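Local coordinates for uncharacterized protein (Parabacteroides merdae, PDB 4MXN) that is a putative glycosyl hydrolase related to family 28, probably acting on pectin-like polysaccharides, though its substrate has not been established, at residues A[56-61]-A[76-81]; A[114-119]-A[161-166]; A[62-67]-A[83-88]. All blocks are in the same frame, centred on the assembly; numbering follows the deposited sequence.

Contact 1: residues A[56-61]-A[76-81]; sequences LIFYVG and IRIEEG
Two successive coils of a right-handed parallel beta-helix meet where strand 54-58 runs beside strand 74-78, Leu56 pairing with Ile76, Ile57 with Arg77 and Phe58 with Ile78. Over these residues the two strands run within 13° of each other, and three nearly straight backbone bonds join the segments: Arg77 N to Leu56 O at 2.8 Å, Phe58 N to Arg77 O, and Glu79 N to Phe58 O. Beyond the strands both chains turn a corner, and a weak bond from Gly61 N to Gly81 O at 3.3 Å carries the pairing through it. Gly61 and Gly81 both have positive phi, backbone angles at which a side chain would collide with the preceding carbonyl.

Leu56, Phe58, Ile76 and Ile78 share the inner face, and Phe58 leans back toward Ile76 rather than lying on its own partner Ile78. It turns CG away from its carbonyl carbon (chi1 -68°), which sets the ring edge in plane with Arg77 O and brings CE1 to 3.8 Å from Ile76 CG2. Branched aliphatic residues suit this buried face, where helix 38-50 covers Leu56.

The other face is amphipathic. Ile57 and Arg77 lie side by side, Ile57 CD1 resting 3.6 Å from Arg77 CG. Bent at chi2 and chi3, Arg77 presents NE and NH2 side-on to Glu79 in a local salt bridge: NE reaches OE2, near the guanidinium plane, and NH2 reaches OE1 on its syn lone pair, each at 3.1 Å. Two bonds fix the rotation of both groups. The bend of Glu79 at chi2 (-62°) turns its carboxylate back to Arg77, and its CG passes Tyr59 CD1 at 3.8 Å. Parallel strands of successive coils paired in register, with apolar side chains turned inward, are characteristic of the parallel beta-helix of the pectinase-like families.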
ATOM      1  N   LEU A  56      -5.243   3.884  13.619  1.00 21.27           N
ATOM      2  CA  LEU A  56      -5.596   5.172  13.026  1.00 21.62           C
ATOM      3  C   LEU A  56      -6.778   4.928  12.098  1.00 25.10           C
ATOM      4  O   LEU A  56      -6.644   4.175  11.135  1.00 23.02           O
ATOM      5  CB  LEU A  56      -4.408   5.817  12.287  1.00 20.69           C
ATOM      6  CG  LEU A  56      -4.608   7.253  11.791  1.00 23.34           C
ATOM      7  CD1 LEU A  56      -5.005   8.221  12.933  1.00 23.87           C
ATOM      8  CD2 LEU A  56      -3.363   7.751  11.094  1.00 22.12           C
ATOM      9  N   ILE A  57      -7.942   5.536  12.413  1.00 24.90           N
ATOM     10  CA  ILE A  57      -9.188   5.283  11.685  1.00 25.37           C
ATOM     11  C   ILE A  57      -9.570   6.402  10.729  1.00 29.01           C
ATOM     12  O   ILE A  57      -9.806   7.534  11.159  1.00 30.00           O
ATOM     13  CB  ILE A  57     -10.378   5.013  12.666  1.00 29.05           C
ATOM     14  CG1 ILE A  57     -10.027   4.076  13.864  1.00 29.32           C
ATOM     15  CG2 ILE A  57     -11.680   4.601  11.925  1.00 30.27           C
ATOM     16  CD1 ILE A  57      -9.652   2.649  13.577  1.00 27.31           C
ATOM     17  N   PHE A  58      -9.721   6.040   9.449  1.00 25.49           N
ATOM     18  CA  PHE A  58     -10.207   6.917   8.370  1.00 25.05           C
ATOM     19  C   PHE A  58     -11.657   6.503   8.178  1.00 30.98           C
ATOM     20  O   PHE A  58     -11.895   5.412   7.655  1.00 28.65           O
ATOM     21  CB  PHE A  58      -9.360   6.737   7.080  1.00 24.35           C
ATOM     22  CG  PHE A  58      -7.933   7.224   7.153  1.00 23.20           C
ATOM     23  CD1 PHE A  58      -6.953   6.467   7.780  1.00 23.27           C
ATOM     24  CD2 PHE A  58      -7.560   8.425   6.560  1.00 23.44           C
ATOM     25  CE1 PHE A  58      -5.635   6.923   7.852  1.00 23.93           C
ATOM     26  CE2 PHE A  58      -6.236   8.876   6.625  1.00 25.39           C
ATOM     27  CZ  PHE A  58      -5.279   8.112   7.262  1.00 22.80           C
ATOM     28  N   TYR A  59     -12.634   7.283   8.681  1.00 32.26           N
ATOM     29  CA  TYR A  59     -14.007   6.770   8.679  1.00 35.62           C
ATOM     30  C   TYR A  59     -14.793   6.935   7.374  1.00 41.73           C
ATOM     31  O   TYR A  59     -15.469   5.973   6.994  1.00 42.01           O
ATOM     32  CB  TYR A  59     -14.847   7.296   9.862  1.00 40.06           C
ATOM     33  CG  TYR A  59     -15.409   6.177  10.718  1.00 45.37           C
ATOM     34  CD1 TYR A  59     -16.026   5.067  10.139  1.00 47.58           C
ATOM     35  CD2 TYR A  59     -15.318   6.219  12.107  1.00 47.97           C
ATOM     36  CE1 TYR A  59     -16.519   4.021  10.919  1.00 48.72           C
ATOM     37  CE2 TYR A  59     -15.815   5.180  12.900  1.00 50.08           C
ATOM     38  CZ  TYR A  59     -16.426   4.089  12.300  1.00 59.56           C
ATOM     39  OH  TYR A  59     -16.927   3.063  13.071  1.00 64.68           O
ATOM     40  N   VAL A  60     -14.768   8.120   6.724  1.00 39.04           N
ATOM     41  CA  VAL A  60     -15.528   8.367   5.491  1.00 38.97           C
ATOM     42  C   VAL A  60     -14.918   9.577   4.761  1.00 40.17           C
ATOM     43  O   VAL A  60     -14.267  10.409   5.401  1.00 42.17           O
ATOM     44  CB  VAL A  60     -17.060   8.537   5.783  1.00 45.26           C
ATOM     45  CG1 VAL A  60     -17.403   9.936   6.305  1.00 46.43           C
ATOM     46  CG2 VAL A  60     -17.913   8.168   4.567  1.00 45.09           C
ATOM     47  N   GLY A  61     -15.142   9.680   3.455  1.00 31.54           N
ATOM     48  CA  GLY A  61     -14.612  10.781   2.656  1.00 28.67           C
ATOM     49  C   GLY A  61     -13.339  10.421   1.911  1.00 29.20           C
ATOM     50  O   GLY A  61     -12.888   9.267   1.950  1.00 25.81           O
ATOM     51  N   ILE A  76      -3.509   0.943  10.298  1.00 22.85           N
ATOM     52  CA  ILE A  76      -4.271   1.969   9.606  1.00 22.80           C
ATOM     53  C   ILE A  76      -5.551   1.318   9.120  1.00 24.59           C
ATOM     54  O   ILE A  76      -5.500   0.301   8.432  1.00 23.80           O
ATOM     55  CB  ILE A  76      -3.461   2.639   8.452  1.00 26.37           C
ATOM     56  CG1 ILE A  76      -2.401   3.627   9.030  1.00 26.75           C
ATOM     57  CG2 ILE A  76      -4.410   3.352   7.446  1.00 28.01           C
ATOM     58  CD1 ILE A  76      -1.307   4.089   8.012  1.00 24.73           C
ATOM     59  N   ARG A  77      -6.700   1.892   9.484  1.00 21.63           N
ATOM     60  CA  ARG A  77      -7.985   1.385   9.025  1.00 21.70           C
ATOM     61  C   ARG A  77      -8.609   2.379   8.066  1.00 23.79           C
ATOM     62  O   ARG A  77      -8.834   3.524   8.438  1.00 23.05           O
ATOM     63  CB  ARG A  77      -8.950   1.125  10.210  1.00 24.50           C
ATOM     64  CG  ARG A  77      -8.439   0.141  11.280  1.00 32.54           C
ATOM     65  CD  ARG A  77      -8.911  -1.269  11.081  1.00 25.34           C
ATOM     66  NE  ARG A  77     -10.348  -1.355  10.796  1.00 25.53           N
ATOM     67  CZ  ARG A  77     -10.932  -2.449  10.330  1.00 37.64           C
ATOM     68  NH1 ARG A  77     -10.222  -3.554  10.131  1.00 28.71           N
ATOM     69  NH2 ARG A  77     -12.234  -2.450  10.063  1.00 31.23           N
ATOM     70  N   ILE A  78      -8.907   1.938   6.843  1.00 20.46           N
ATOM     71  CA  ILE A  78      -9.602   2.746   5.827  1.00 19.81           C
ATOM     72  C   ILE A  78     -10.989   2.136   5.763  1.00 23.47           C
ATOM     73  O   ILE A  78     -11.158   1.073   5.183  1.00 21.56           O
ATOM     74  CB  ILE A  78      -8.849   2.777   4.465  1.00 23.03           C
ATOM     75  CG1 ILE A  78      -7.382   3.257   4.690  1.00 25.07           C
ATOM     76  CG2 ILE A  78      -9.572   3.725   3.475  1.00 23.24           C
ATOM     77  CD1 ILE A  78      -6.404   2.590   3.857  1.00 35.84           C
ATOM     78  N   GLU A  79     -11.965   2.741   6.457  1.00 20.60           N
ATOM     79  CA  GLU A  79     -13.277   2.109   6.558  1.00 21.08           C
ATOM     80  C   GLU A  79     -14.064   2.224   5.255  1.00 24.77           C
ATOM     81  O   GLU A  79     -13.691   3.006   4.382  1.00 21.69           O
ATOM     82  CB  GLU A  79     -14.082   2.657   7.746  1.00 22.70           C
ATOM     83  CG  GLU A  79     -13.384   2.512   9.097  1.00 35.55           C
ATOM     84  CD  GLU A  79     -13.046   1.132   9.638  1.00 55.36           C
ATOM     85  OE1 GLU A  79     -13.605   0.120   9.152  1.00 54.46           O
ATOM     86  OE2 GLU A  79     -12.231   1.071  10.586  1.00 46.63           O
ATOM     87  N   GLU A  80     -15.144   1.406   5.121  1.00 22.11           N
ATOM     88  CA  GLU A  80     -15.996   1.416   3.945  1.00 24.05           C
ATOM     89  C   GLU A  80     -16.496   2.836   3.709  1.00 29.79           C
ATOM     90  O   GLU A  80     -16.913   3.503   4.649  1.00 32.40           O
ATOM     91  CB  GLU A  80     -17.168   0.428   4.092  1.00 26.71           C
ATOM     92  CG  GLU A  80     -17.679  -0.019   2.734  1.00 42.18           C
ATOM     93  CD  GLU A  80     -18.697  -1.143   2.727  1.00 75.65           C
ATOM     94  OE1 GLU A  80     -19.698  -1.045   3.475  1.00 68.04           O
ATOM     95  OE2 GLU A  80     -18.532  -2.090   1.923  1.00 76.93           O
ATOM     96  N   GLY A  81     -16.384   3.310   2.485  1.00 28.52           N
ATOM     97  CA  GLY A  81     -16.784   4.680   2.170  1.00 29.27           C
ATOM     98  C   GLY A  81     -15.636   5.669   2.261  1.00 33.07           C
ATOM     99  O   GLY A  81     -15.792   6.826   1.854  1.00 35.57           O
TER

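Contact 2: residues A[114-119]-A[161-166]; sequences GGKGII and IEQVTL
Gln163 reaches across to the Gly114-Gly115 corner of the preceding coil, and its side chain traces the contact atom by atom. CB sits 3.3 Å from Gly115 O. CG stands opposite the residue's own carbonyl carbon (chi1 -53°), and the chain runs on extended, carrying CD to 3.9 Å from Gly115 N. There OE1 accepts the Gly115 N-H at 3.0 Å, the donor standing 39° out of the amide plane rather than on a lone pair; Arg77 NH1 makes a weak second bond to the same oxygen. NE2 lies by the aliphatic part of Lys116, about 4.0 Å from its CG and CE, the two chains crossing at a slant. Gly115 suits the corner because, at its positive phi, a side chain would strike the preceding carbonyl.

Past the corner, regular parallel pairing resumes: Thr165 N donates to Gly117 O, and Ile119 N donates to Thr165 O at 2.9 Å. Ile118 and Thr165 lie side by side on one face, Ile118 CG1 3.9 Å from Thr165 CB. On the buried face Ile119 CD1 meets Leu166 CD2 at 3.7 Å, aliphatic residues suited to a core that Ile151 also lines.

One water links the two corners. It donates to Lys116 O and to Gln163 O and accepts from Thr165 OG1 at 2.6 Å, so threonine supplies the hydroxyl while its methyl packs toward Ile118. The chemistry implies that, where the turn spoils the geometry of direct backbone pairing, an amide side chain takes up Gly115 N and a water serves Lys116 O and Gln163 O.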
ATOM      1  N   GLY A 114      -6.156  -2.329   7.341  1.00 21.13           N
ATOM      2  CA  GLY A 114      -7.468  -2.955   7.287  1.00 21.51           C
ATOM      3  C   GLY A 114      -8.569  -1.994   6.906  1.00 24.29           C
ATOM      4  O   GLY A 114      -8.303  -0.824   6.603  1.00 22.69           O
ATOM      5  N   GLY A 115      -9.801  -2.497   6.943  1.00 21.95           N
ATOM      6  CA  GLY A 115     -10.991  -1.722   6.592  1.00 21.88           C
ATOM      7  C   GLY A 115     -11.447  -1.999   5.177  1.00 23.93           C
ATOM      8  O   GLY A 115     -10.643  -2.384   4.325  1.00 22.97           O
ATOM      9  N   LYS A 116     -12.741  -1.812   4.904  1.00 21.24           N
ATOM     10  CA  LYS A 116     -13.304  -2.117   3.581  1.00 21.59           C
ATOM     11  C   LYS A 116     -13.198  -0.951   2.592  1.00 25.74           C
ATOM     12  O   LYS A 116     -13.755  -1.032   1.493  1.00 25.81           O
ATOM     13  CB  LYS A 116     -14.767  -2.558   3.725  1.00 25.17           C
ATOM     14  CG  LYS A 116     -14.922  -3.951   4.316  1.00 31.62           C
ATOM     15  CD  LYS A 116     -16.392  -4.282   4.462  1.00 38.94           C
ATOM     16  CE  LYS A 116     -16.612  -5.503   5.303  1.00 53.52           C
ATOM     17  NZ  LYS A 116     -18.044  -5.849   5.377  1.00 56.70           N
ATOM     18  N   GLY A 117     -12.439   0.086   2.962  1.00 20.18           N
ATOM     19  CA  GLY A 117     -12.199   1.255   2.124  1.00 19.87           C
ATOM     20  C   GLY A 117     -11.253   0.964   0.975  1.00 23.53           C
ATOM     21  O   GLY A 117     -10.874  -0.188   0.747  1.00 21.26           O
ATOM     22  N   ILE A 118     -10.825   2.030   0.276  1.00 18.70           N
ATOM     23  CA  ILE A 118     -10.002   1.944  -0.929  1.00 17.71           C
ATOM     24  C   ILE A 118      -8.715   2.753  -0.771  1.00 22.03           C
ATOM     25  O   ILE A 118      -8.720   3.814  -0.140  1.00 20.99           O
ATOM     26  CB  ILE A 118     -10.840   2.485  -2.164  1.00 20.69           C
ATOM     27  CG1 ILE A 118     -12.104   1.634  -2.432  1.00 21.20           C
ATOM     28  CG2 ILE A 118      -9.997   2.665  -3.463  1.00 20.64           C
ATOM     29  CD1 ILE A 118     -13.230   2.348  -3.309  1.00 27.68           C
ATOM     30  N   ILE A 119      -7.624   2.234  -1.341  1.00 17.93           N
ATOM     31  CA  ILE A 119      -6.349   2.930  -1.550  1.00 17.66           C
ATOM     32  C   ILE A 119      -6.275   3.114  -3.068  1.00 20.44           C
ATOM     33  O   ILE A 119      -6.230   2.117  -3.803  1.00 18.38           O
ATOM     34  CB  ILE A 119      -5.097   2.251  -0.952  1.00 20.46           C
ATOM     35  CG1 ILE A 119      -5.323   1.849   0.517  1.00 20.91           C
ATOM     36  CG2 ILE A 119      -3.885   3.192  -1.100  1.00 21.57           C
ATOM     37  CD1 ILE A 119      -4.103   1.047   1.209  1.00 22.92           C
ATOM     38  N   ILE A 161      -2.600  -7.547   6.721  1.00 17.77           N
ATOM     39  CA  ILE A 161      -3.279  -6.779   5.671  1.00 17.41           C
ATOM     40  C   ILE A 161      -4.622  -7.439   5.445  1.00 22.94           C
ATOM     41  O   ILE A 161      -4.661  -8.648   5.233  1.00 22.89           O
ATOM     42  CB  ILE A 161      -2.454  -6.679   4.342  1.00 20.15           C
ATOM     43  CG1 ILE A 161      -0.972  -6.257   4.558  1.00 21.11           C
ATOM     44  CG2 ILE A 161      -3.171  -5.790   3.275  1.00 20.21           C
ATOM     45  CD1 ILE A 161      -0.699  -4.854   5.140  1.00 25.25           C
ATOM     46  N   GLU A 162      -5.722  -6.673   5.492  1.00 22.53           N
ATOM     47  CA  GLU A 162      -7.044  -7.259   5.247  1.00 22.01           C
ATOM     48  C   GLU A 162      -8.058  -6.263   4.689  1.00 23.20           C
ATOM     49  O   GLU A 162      -7.913  -5.050   4.872  1.00 21.32           O
ATOM     50  CB  GLU A 162      -7.614  -7.895   6.540  1.00 23.81           C
ATOM     51  CG  GLU A 162      -7.865  -6.931   7.698  1.00 25.76           C
ATOM     52  CD  GLU A 162      -8.623  -7.512   8.880  1.00 41.28           C
ATOM     53  OE1 GLU A 162      -8.937  -8.726   8.873  1.00 37.52           O
ATOM     54  OE2 GLU A 162      -8.901  -6.739   9.822  1.00 29.66           O
ATOM     55  N   GLN A 163      -9.088  -6.804   4.005  1.00 18.88           N
ATOM     56  CA  GLN A 163     -10.344  -6.194   3.534  1.00 19.33           C
ATOM     57  C   GLN A 163     -10.226  -5.065   2.521  1.00 23.70           C
ATOM     58  O   GLN A 163     -11.197  -4.819   1.796  1.00 22.08           O
ATOM     59  CB  GLN A 163     -11.140  -5.617   4.728  1.00 21.24           C
ATOM     60  CG  GLN A 163     -11.413  -6.577   5.885  1.00 24.06           C
ATOM     61  CD  GLN A 163     -11.956  -5.797   7.056  1.00 36.32           C
ATOM     62  OE1 GLN A 163     -11.249  -4.988   7.684  1.00 29.35           O
ATOM     63  NE2 GLN A 163     -13.234  -6.001   7.354  1.00 22.67           N
ATOM     64  N   VAL A 164      -9.111  -4.313   2.534  1.00 19.89           N
ATOM     65  CA  VAL A 164      -8.951  -3.125   1.679  1.00 19.67           C
ATOM     66  C   VAL A 164      -9.043  -3.441   0.171  1.00 20.85           C
ATOM     67  O   VAL A 164      -8.750  -4.549  -0.264  1.00 19.09           O
ATOM     68  CB  VAL A 164      -7.640  -2.332   1.977  1.00 23.48           C
ATOM     69  CG1 VAL A 164      -7.696  -1.657   3.340  1.00 23.58           C
ATOM     70  CG2 VAL A 164      -6.388  -3.216   1.851  1.00 22.89           C
ATOM     71  N   THR A 165      -9.470  -2.445  -0.599  1.00 18.10           N
ATOM     72  CA  THR A 165      -9.480  -2.495  -2.053  1.00 18.75           C
ATOM     73  C   THR A 165      -8.268  -1.676  -2.483  1.00 20.93           C
ATOM     74  O   THR A 165      -8.150  -0.510  -2.112  1.00 20.61           O
ATOM     75  CB  THR A 165     -10.827  -2.027  -2.643  1.00 19.09           C
ATOM     76  OG1 THR A 165     -11.826  -3.032  -2.376  1.00 21.07           O
ATOM     77  CG2 THR A 165     -10.743  -1.793  -4.151  1.00 23.19           C
ATOM     78  N   LEU A 166      -7.349  -2.309  -3.218  1.00 17.63           N
ATOM     79  CA  LEU A 166      -6.130  -1.676  -3.730  1.00 17.20           C
ATOM     80  C   LEU A 166      -6.413  -1.372  -5.179  1.00 21.02           C
ATOM     81  O   LEU A 166      -6.607  -2.288  -5.982  1.00 21.39           O
ATOM     82  CB  LEU A 166      -4.917  -2.622  -3.528  1.00 17.47           C
ATOM     83  CG  LEU A 166      -4.621  -2.968  -2.057  1.00 20.70           C
ATOM     84  CD1 LEU A 166      -3.470  -3.926  -1.941  1.00 20.89           C
ATOM     85  CD2 LEU A 166      -4.363  -1.698  -1.239  1.00 22.15           C
TER
HETATM   86  O   HOH W   1     -12.621  -3.216   0.114  1.00 28.57           O

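Contact 3: residues A[62-67]-A[83-88]; sequences RYLTGS and VLVAVP
Val83 O takes the N-H of Tyr63 at 2.8 Å, almost in line with its carbonyl, and lies at the edge of the Tyr63 ring as well. This is the first of four backbone bonds between 62-67 and 83-88, which lie on strands of neighbouring coils of the parallel beta-helix. Val85 N to Tyr63 O, Thr65 N to Val85 O and Val87 N to Thr65 O follow, the last lengthening to 3.1 Å as the strands, inclined at 32°, separate.

On the face of Arg62 and Leu64, an arginine and aliphatic side chains meet. Bent at chi3 (61°), Arg62 swings its guanidinium back over the neighbouring strand, NH2 coming to 3.6 Å from Val85 CG2; an exposed arginine is long enough to lay its guanidinium beside the buried Val85. Leu64 CD1 lies 3.8 Å from Val87 CA, the two side chains crossing nearly at right angles.

Inside, beta-branched Thr65 divides its labour. With OG1 opposite its backbone N (chi1 -170°), the hydroxyl donates to Gly66 O at 2.8 Å, whereas the methyl CG2 faces the core and touches both Leu84 CG and Leu84 CD1 at 3.7 Å.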
ATOM      1  N   ARG A  62     -12.744  11.419   1.231  1.00 25.21           N
ATOM      2  CA  ARG A  62     -11.532  11.247   0.423  1.00 24.32           C
ATOM      3  C   ARG A  62     -10.339  11.899   1.102  1.00 27.48           C
ATOM      4  O   ARG A  62     -10.410  13.075   1.435  1.00 28.42           O
ATOM      5  CB  ARG A  62     -11.725  11.848  -0.987  1.00 27.40           C
ATOM      6  CG  ARG A  62     -12.823  11.178  -1.821  1.00 40.19           C
ATOM      7  CD  ARG A  62     -12.959  11.778  -3.225  1.00 42.32           C
ATOM      8  NE  ARG A  62     -11.744  11.651  -4.043  1.00 39.76           N
ATOM      9  CZ  ARG A  62     -11.388  10.551  -4.705  1.00 52.73           C
ATOM     10  NH1 ARG A  62     -12.141   9.455  -4.644  1.00 30.86           N
ATOM     11  NH2 ARG A  62     -10.271  10.532  -5.422  1.00 45.94           N
ATOM     12  N   TYR A  63      -9.251  11.155   1.301  1.00 22.47           N
ATOM     13  CA  TYR A  63      -8.086  11.677   1.996  1.00 21.33           C
ATOM     14  C   TYR A  63      -6.890  11.691   1.061  1.00 24.15           C
ATOM     15  O   TYR A  63      -6.330  10.638   0.739  1.00 23.86           O
ATOM     16  CB  TYR A  63      -7.785  10.851   3.255  1.00 22.12           C
ATOM     17  CG  TYR A  63      -8.922  10.819   4.262  1.00 23.98           C
ATOM     18  CD1 TYR A  63      -9.908   9.833   4.201  1.00 26.57           C
ATOM     19  CD2 TYR A  63      -8.963  11.719   5.324  1.00 23.48           C
ATOM     20  CE1 TYR A  63     -10.933   9.774   5.146  1.00 28.07           C
ATOM     21  CE2 TYR A  63      -9.962  11.645   6.295  1.00 24.45           C
ATOM     22  CZ  TYR A  63     -10.951  10.678   6.194  1.00 32.65           C
ATOM     23  OH  TYR A  63     -11.949  10.605   7.133  1.00 37.78           O
ATOM     24  N   LEU A  64      -6.506  12.881   0.608  1.00 20.10           N
ATOM     25  CA  LEU A  64      -5.368  13.058  -0.283  1.00 18.84           C
ATOM     26  C   LEU A  64      -4.084  12.859   0.505  1.00 21.19           C
ATOM     27  O   LEU A  64      -3.974  13.375   1.614  1.00 19.79           O
ATOM     28  CB  LEU A  64      -5.402  14.462  -0.909  1.00 18.36           C
ATOM     29  CG  LEU A  64      -4.458  14.722  -2.092  1.00 22.45           C
ATOM     30  CD1 LEU A  64      -4.895  13.968  -3.352  1.00 21.26           C
ATOM     31  CD2 LEU A  64      -4.413  16.233  -2.406  1.00 25.09           C
ATOM     32  N   THR A  65      -3.118  12.117  -0.065  1.00 16.78           N
ATOM     33  CA  THR A  65      -1.862  11.872   0.653  1.00 15.14           C
ATOM     34  C   THR A  65      -0.711  11.518  -0.280  1.00 18.25           C
ATOM     35  O   THR A  65      -0.909  11.001  -1.386  1.00 16.81           O
ATOM     36  CB  THR A  65      -2.038  10.720   1.705  1.00 18.31           C
ATOM     37  OG1 THR A  65      -0.879  10.664   2.539  1.00 23.33           O
ATOM     38  CG2 THR A  65      -2.254   9.348   1.064  1.00 18.50           C
ATOM     39  N   GLY A  66       0.490  11.737   0.246  1.00 15.75           N
ATOM     40  CA  GLY A  66       1.736  11.248  -0.311  1.00 15.09           C
ATOM     41  C   GLY A  66       2.100   9.992   0.470  1.00 19.08           C
ATOM     42  O   GLY A  66       1.239   9.396   1.137  1.00 18.56           O
ATOM     43  N   SER A  67       3.385   9.605   0.445  1.00 16.16           N
ATOM     44  CA  SER A  67       3.865   8.400   1.139  1.00 15.64           C
ATOM     45  C   SER A  67       3.793   8.512   2.651  1.00 20.61           C
ATOM     46  O   SER A  67       4.266   9.478   3.255  1.00 18.46           O
ATOM     47  CB  SER A  67       5.288   8.067   0.710  1.00 20.22           C
ATOM     48  OG  SER A  67       5.248   7.636  -0.640  1.00 25.54           O
ATOM     49  N   VAL A  83     -11.661   6.748   1.200  1.00 21.48           N
ATOM     50  CA  VAL A  83     -10.669   6.503   0.150  1.00 19.67           C
ATOM     51  C   VAL A  83      -9.389   7.226   0.533  1.00 22.52           C
ATOM     52  O   VAL A  83      -9.454   8.429   0.820  1.00 21.62           O
ATOM     53  CB  VAL A  83     -11.128   6.950  -1.277  1.00 23.80           C
ATOM     54  CG1 VAL A  83     -10.124   6.504  -2.355  1.00 22.33           C
ATOM     55  CG2 VAL A  83     -12.552   6.497  -1.616  1.00 24.80           C
ATOM     56  N   LEU A  84      -8.240   6.519   0.499  1.00 19.86           N
ATOM     57  CA  LEU A  84      -6.900   7.107   0.663  1.00 19.91           C
ATOM     58  C   LEU A  84      -6.406   7.345  -0.782  1.00 23.14           C
ATOM     59  O   LEU A  84      -6.243   6.378  -1.531  1.00 21.69           O
ATOM     60  CB  LEU A  84      -6.002   6.153   1.475  1.00 20.26           C
ATOM     61  CG  LEU A  84      -4.734   6.754   2.087  1.00 26.19           C
ATOM     62  CD1 LEU A  84      -5.062   7.914   3.067  1.00 26.39           C
ATOM     63  CD2 LEU A  84      -3.919   5.687   2.786  1.00 26.83           C
ATOM     64  N   VAL A  85      -6.335   8.607  -1.231  1.00 19.97           N
ATOM     65  CA  VAL A  85      -6.015   8.869  -2.639  1.00 20.59           C
ATOM     66  C   VAL A  85      -4.609   9.476  -2.817  1.00 21.04           C
ATOM     67  O   VAL A  85      -4.209  10.389  -2.115  1.00 20.19           O
ATOM     68  CB  VAL A  85      -7.128   9.715  -3.349  1.00 27.08           C
ATOM     69  CG1 VAL A  85      -7.507  10.977  -2.578  1.00 27.17           C
ATOM     70  CG2 VAL A  85      -6.764  10.054  -4.791  1.00 27.41           C
ATOM     71  N   ALA A  86      -3.866   8.936  -3.759  1.00 17.31           N
ATOM     72  CA  ALA A  86      -2.540   9.428  -4.099  1.00 16.04           C
ATOM     73  C   ALA A  86      -2.599  10.817  -4.736  1.00 18.45           C
ATOM     74  O   ALA A  86      -3.383  11.056  -5.660  1.00 14.64           O
ATOM     75  CB  ALA A  86      -1.876   8.466  -5.071  1.00 17.27           C
ATOM     76  N   VAL A  87      -1.746  11.729  -4.250  1.00 16.98           N
ATOM     77  CA  VAL A  87      -1.559  13.048  -4.849  1.00 16.59           C
ATOM     78  C   VAL A  87      -0.760  12.838  -6.169  1.00 21.51           C
ATOM     79  O   VAL A  87       0.157  12.025  -6.158  1.00 20.03           O
ATOM     80  CB  VAL A  87      -0.852  14.008  -3.854  1.00 19.56           C
ATOM     81  CG1 VAL A  87       0.548  13.521  -3.465  1.00 19.27           C
ATOM     82  CG2 VAL A  87      -0.815  15.438  -4.387  1.00 18.67           C
ATOM     83  N   PRO A  88      -1.103  13.494  -7.310  1.00 19.52           N
ATOM     84  CA  PRO A  88      -0.368  13.214  -8.570  1.00 19.35           C
ATOM     85  C   PRO A  88       0.932  14.013  -8.629  1.00 22.88           C
ATOM     86  O   PRO A  88       1.073  14.913  -9.453  1.00 21.17           O
ATOM     87  CB  PRO A  88      -1.360  13.651  -9.653  1.00 21.52           C
ATOM     88  CG  PRO A  88      -2.192  14.703  -9.022  1.00 26.34           C
ATOM     89  CD  PRO A  88      -2.220  14.436  -7.524  1.00 21.08           C
TER

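How the contacts relate
All three contacts join neighbouring coils of the same solenoid. Contacts 1 and 3 share the same two coils on successive sides of a corner: Gly61 O meets Val83 N at 2.9 Å, and Phe58 CD2 packs 3.6 Å from Tyr63 CG, the rings edge-to-face. Contact 2 extends the stack by the next coils, its centre about 9 Å from that of contact 1. Segment 76-81 is held by 114-119 through Ile78 N to Gly114 O at 2.8 Å and Gly117 N to Ile78 O at 2.7 Å, while Leu84 N reaches Ile118 O at 2.8 Å, tying contact 3 to contact 2. Ile78, Leu84 and Ile119 thus join the three in a common hydrophobic core.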